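Local structure of ferrous IRON transport protein B homolog (Methanocaldococcus jannaschii, 2WJI) at residues I77-N87 and L100-A109. The protein probably transports ferrous iron across the cell membrane in a GTP-driven uptake system, the part described here being its nucleotide-binding G domain. Residues are numbered along the deposited sequence; the frame is centred on the assembly and turned at random.
Sequences IINEKPDLVVN and LTLQLMEMGA
The hydroxyl of Thr-101 meets the side-chain amide of Asn-87 across the contact, and its OG1 also makes a weak hydrogen bond to the backbone O of Asn-97, one turn earlier in the helix. Asn-87 reaches the helix because its CG stands anti to the backbone N (chi1 -180°), and the two side chains cross nearly at right angles. The amide carbon CG of Asn-87 also rests 3.8 Å from CD1 of Leu-104. Replacing Asn-87 with an alanine would probably leave the Thr-101 hydroxyl without its polar neighbour across the contact and open a gap beside Leu-104.

Beyond this polar end the contact is a worked example of apolar packing in a beta-alpha-beta unit of a P-loop GTPase, where helix 94-106 connects strand 84-90 to strand 111-116 and runs nearly antiparallel to the first (168° for 84-87 against 100-106). Leu-104 divides its methyls: CD1 also faces Val-85, while CD2 lies 3.5 Å from CD1 of Ile-77. Met-107, its chain bent at chi3 (-61°), lays CE in the notch between two isoleucines, 3.5 Å from Ile-77 CG2 and 3.5 Å from Ile-78 CD1. A Schellman motif at Gly-108 then ends the helix, and Ala-109 CB comes to 4.1 Å from Val-85 CG2. Largely buried apolar side chains thus join the end of helix 68-80, and Val-85, to helix 94-106 and its turn, packing that probably depends on shape.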
loop_
_atom_site.group_PDB
_atom_site.type_symbol
_atom_site.label_atom_id
_atom_site.label_comp_id
_atom_site.label_asym_id
_atom_site.label_seq_id
_atom_site.Cartn_x
_atom_site.Cartn_y
_atom_site.Cartn_z
ATOM N N ILE A 77 -4.614 11.251 -5.681
ATOM C CA ILE A 77 -5.714 10.299 -5.778
ATOM C C ILE A 77 -6.906 10.869 -6.553
ATOM O O ILE A 77 -7.490 10.190 -7.396
ATOM C CB ILE A 77 -6.148 9.802 -4.390
ATOM C CG1 ILE A 77 -5.040 8.940 -3.780
ATOM C CG2 ILE A 77 -7.435 9.002 -4.485
ATOM C CD1 ILE A 77 -5.284 8.563 -2.352
ATOM N N ILE A 78 -7.242 12.125 -6.273
ATOM C CA ILE A 78 -8.379 12.801 -6.904
ATOM C C ILE A 78 -8.163 13.136 -8.377
ATOM O O ILE A 78 -9.029 12.897 -9.218
ATOM C CB ILE A 78 -8.717 14.119 -6.165
ATOM C CG1 ILE A 78 -9.391 13.823 -4.827
ATOM C CG2 ILE A 78 -9.610 14.997 -7.026
ATOM C CD1 ILE A 78 -10.700 13.072 -4.958
ATOM N N ASN A 79 -7.012 13.716 -8.685
ATOM C CA ASN A 79 -6.755 14.202 -10.035
ATOM C C ASN A 79 -6.071 13.180 -10.936
ATOM O O ASN A 79 -6.347 13.118 -12.128
ATOM C CB ASN A 79 -5.937 15.489 -9.969
ATOM C CG ASN A 79 -6.632 16.567 -9.163
ATOM O OD1 ASN A 79 -7.856 16.702 -9.223
ATOM N ND2 ASN A 79 -5.862 17.329 -8.388
ATOM N N GLU A 80 -5.176 12.377 -10.369
ATOM C CA GLU A 80 -4.454 11.384 -11.167
ATOM C C GLU A 80 -5.209 10.065 -11.291
ATOM O O GLU A 80 -4.922 9.255 -12.177
ATOM C CB GLU A 80 -3.050 11.147 -10.599
ATOM C CG GLU A 80 -2.133 12.358 -10.718
ATOM C CD GLU A 80 -2.129 12.953 -12.122
ATOM O OE1 GLU A 80 -2.153 12.183 -13.100
ATOM O OE2 GLU A 80 -2.093 14.193 -12.246
ATOM N N LYS A 81 -6.165 9.845 -10.395
ATOM C CA LYS A 81 -7.062 8.696 -10.496
ATOM C C LYS A 81 -6.345 7.355 -10.706
ATOM O O LYS A 81 -6.563 6.693 -11.714
ATOM C CB LYS A 81 -8.047 8.909 -11.647
ATOM C CG LYS A 81 -8.596 10.320 -11.757
ATOM C CD LYS A 81 -9.845 10.505 -10.913
ATOM C CE LYS A 81 -10.644 11.716 -11.374
ATOM N NZ LYS A 81 -11.210 11.543 -12.736
ATOM N N PRO A 82 -5.496 6.947 -9.747
ATOM C CA PRO A 82 -4.806 5.653 -9.867
ATOM C C PRO A 82 -5.803 4.523 -10.106
ATOM O O PRO A 82 -6.918 4.579 -9.578
ATOM C CB PRO A 82 -4.172 5.462 -8.490
ATOM C CG PRO A 82 -4.112 6.790 -7.882
ATOM C CD PRO A 82 -5.150 7.662 -8.513
ATOM N N ASP A 83 -5.411 3.524 -10.896
ATOM C CA ASP A 83 -6.228 2.329 -11.095
ATOM C C ASP A 83 -6.400 1.556 -9.786
ATOM O O ASP A 83 -7.421 0.908 -9.560
ATOM C CB ASP A 83 -5.598 1.417 -12.153
ATOM C CG ASP A 83 -5.586 2.053 -13.536
ATOM O OD1 ASP A 83 -6.666 2.451 -14.023
ATOM O OD2 ASP A 83 -4.494 2.152 -14.134
ATOM N N LEU A 84 -5.397 1.625 -8.920
ATOM C CA LEU A 84 -5.483 0.961 -7.623
ATOM C C LEU A 84 -4.712 1.762 -6.588
ATOM O O LEU A 84 -3.606 2.233 -6.857
ATOM C CB LEU A 84 -4.919 -0.475 -7.703
ATOM C CG LEU A 84 -4.868 -1.290 -6.400
ATOM C CD1 LEU A 84 -6.260 -1.461 -5.813
ATOM C CD2 LEU A 84 -4.201 -2.666 -6.592
ATOM N N VAL A 85 -5.304 1.928 -5.411
ATOM C CA VAL A 85 -4.578 2.495 -4.285
ATOM C C VAL A 85 -4.246 1.349 -3.344
ATOM O O VAL A 85 -5.145 0.662 -2.850
ATOM C CB VAL A 85 -5.396 3.585 -3.559
ATOM C CG1 VAL A 85 -4.705 4.010 -2.260
ATOM C CG2 VAL A 85 -5.606 4.794 -4.471
ATOM N N VAL A 86 -2.953 1.116 -3.131
ATOM C CA VAL A 86 -2.516 0.076 -2.218
ATOM C C VAL A 86 -2.262 0.723 -0.856
ATOM O O VAL A 86 -1.257 1.412 -0.652
ATOM C CB VAL A 86 -1.246 -0.657 -2.723
ATOM C CG1 VAL A 86 -0.794 -1.687 -1.716
ATOM C CG2 VAL A 86 -1.502 -1.337 -4.063
ATOM N N ASN A 87 -3.195 0.523 0.068
ATOM C CA ASN A 87 -3.096 1.135 1.384
ATOM C C ASN A 87 -2.275 0.219 2.286
ATOM O O ASN A 87 -2.724 -0.873 2.677
ATOM C CB ASN A 87 -4.495 1.406 1.950
ATOM C CG ASN A 87 -4.473 2.055 3.329
ATOM O OD1 ASN A 87 -3.502 2.712 3.732
ATOM N ND2 ASN A 87 -5.567 1.876 4.062
ATOM N N LEU A 100 -6.810 6.630 8.171
ATOM C CA LEU A 100 -6.518 6.973 6.786
ATOM C C LEU A 100 -7.342 6.079 5.868
ATOM O O LEU A 100 -7.908 6.544 4.877
ATOM C CB LEU A 100 -5.023 6.801 6.501
ATOM C CG LEU A 100 -4.588 6.867 5.037
ATOM C CD1 LEU A 100 -4.917 8.227 4.448
ATOM C CD2 LEU A 100 -3.095 6.561 4.916
ATOM N N THR A 101 -7.419 4.796 6.219
ATOM C CA THR A 101 -8.158 3.809 5.436
ATOM C C THR A 101 -9.608 4.211 5.155
ATOM O O THR A 101 -10.098 4.052 4.037
ATOM C CB THR A 101 -8.146 2.429 6.123
ATOM O OG1 THR A 101 -6.791 2.004 6.331
ATOM C CG2 THR A 101 -8.873 1.399 5.276
ATOM N N LEU A 102 -10.293 4.718 6.173
ATOM C CA LEU A 102 -11.690 5.141 6.041
ATOM C C LEU A 102 -11.867 6.324 5.102
ATOM O O LEU A 102 -12.837 6.379 4.342
ATOM C CB LEU A 102 -12.285 5.473 7.413
ATOM C CG LEU A 102 -12.914 4.311 8.185
ATOM C CD1 LEU A 102 -12.209 2.993 7.884
ATOM C CD2 LEU A 102 -12.884 4.598 9.675
ATOM N N GLN A 103 -10.942 7.277 5.167
ATOM C CA GLN A 103 -10.980 8.421 4.261
ATOM C C GLN A 103 -10.775 7.999 2.801
ATOM O O GLN A 103 -11.382 8.570 1.891
ATOM C CB GLN A 103 -9.955 9.476 4.684
ATOM C CG GLN A 103 -10.200 10.032 6.093
ATOM C CD GLN A 103 -9.194 11.091 6.500
ATOM O OE1 GLN A 103 -8.440 11.600 5.674
ATOM N NE2 GLN A 103 -9.181 11.431 7.784
ATOM N N LEU A 104 -9.930 6.992 2.579
ATOM C CA LEU A 104 -9.704 6.476 1.227
ATOM C C LEU A 104 -10.961 5.825 0.662
ATOM O O LEU A 104 -11.299 6.019 -0.508
ATOM C CB LEU A 104 -8.534 5.488 1.204
ATOM C CG LEU A 104 -7.176 6.105 1.551
ATOM C CD1 LEU A 104 -6.106 5.023 1.716
ATOM C CD2 LEU A 104 -6.778 7.097 0.471
ATOM N N MET A 105 -11.653 5.055 1.494
ATOM C CA MET A 105 -12.918 4.459 1.092
ATOM C C MET A 105 -13.929 5.551 0.764
ATOM O O MET A 105 -14.644 5.479 -0.240
ATOM C CB MET A 105 -13.467 3.569 2.204
ATOM C CG MET A 105 -12.604 2.373 2.523
ATOM S SD MET A 105 -13.156 1.529 4.016
ATOM C CE MET A 105 -12.178 0.036 3.954
ATOM N N GLU A 106 -13.975 6.572 1.614
ATOM C CA GLU A 106 -14.945 7.648 1.456
ATOM C C GLU A 106 -14.814 8.363 0.117
ATOM O O GLU A 106 -15.815 8.756 -0.481
ATOM C CB GLU A 106 -14.837 8.648 2.611
ATOM C CG GLU A 106 -15.864 9.761 2.555
ATOM C CD GLU A 106 -16.161 10.346 3.918
ATOM O OE1 GLU A 106 -16.773 11.434 3.978
ATOM O OE2 GLU A 106 -15.786 9.717 4.932
ATOM N N MET A 107 -13.585 8.527 -0.362
ATOM C CA MET A 107 -13.376 9.268 -1.601
ATOM C C MET A 107 -13.523 8.405 -2.854
ATOM O O MET A 107 -13.293 8.874 -3.969
ATOM C CB MET A 107 -12.036 10.009 -1.584
ATOM C CG MET A 107 -10.824 9.143 -1.349
ATOM S SD MET A 107 -9.399 10.164 -0.921
ATOM C CE MET A 107 -9.232 11.169 -2.389
ATOM N N GLY A 108 -13.917 7.150 -2.661
ATOM C CA GLY A 108 -14.223 6.269 -3.774
ATOM C C GLY A 108 -13.021 5.610 -4.424
ATOM O O GLY A 108 -13.110 5.118 -5.541
ATOM N N ALA A 109 -11.891 5.593 -3.730
ATOM C CA ALA A 109 -10.689 4.996 -4.290
ATOM C C ALA A 109 -10.861 3.489 -4.438
ATOM O O ALA A 109 -11.439 2.842 -3.567
ATOM C CB ALA A 109 -9.484 5.315 -3.418
#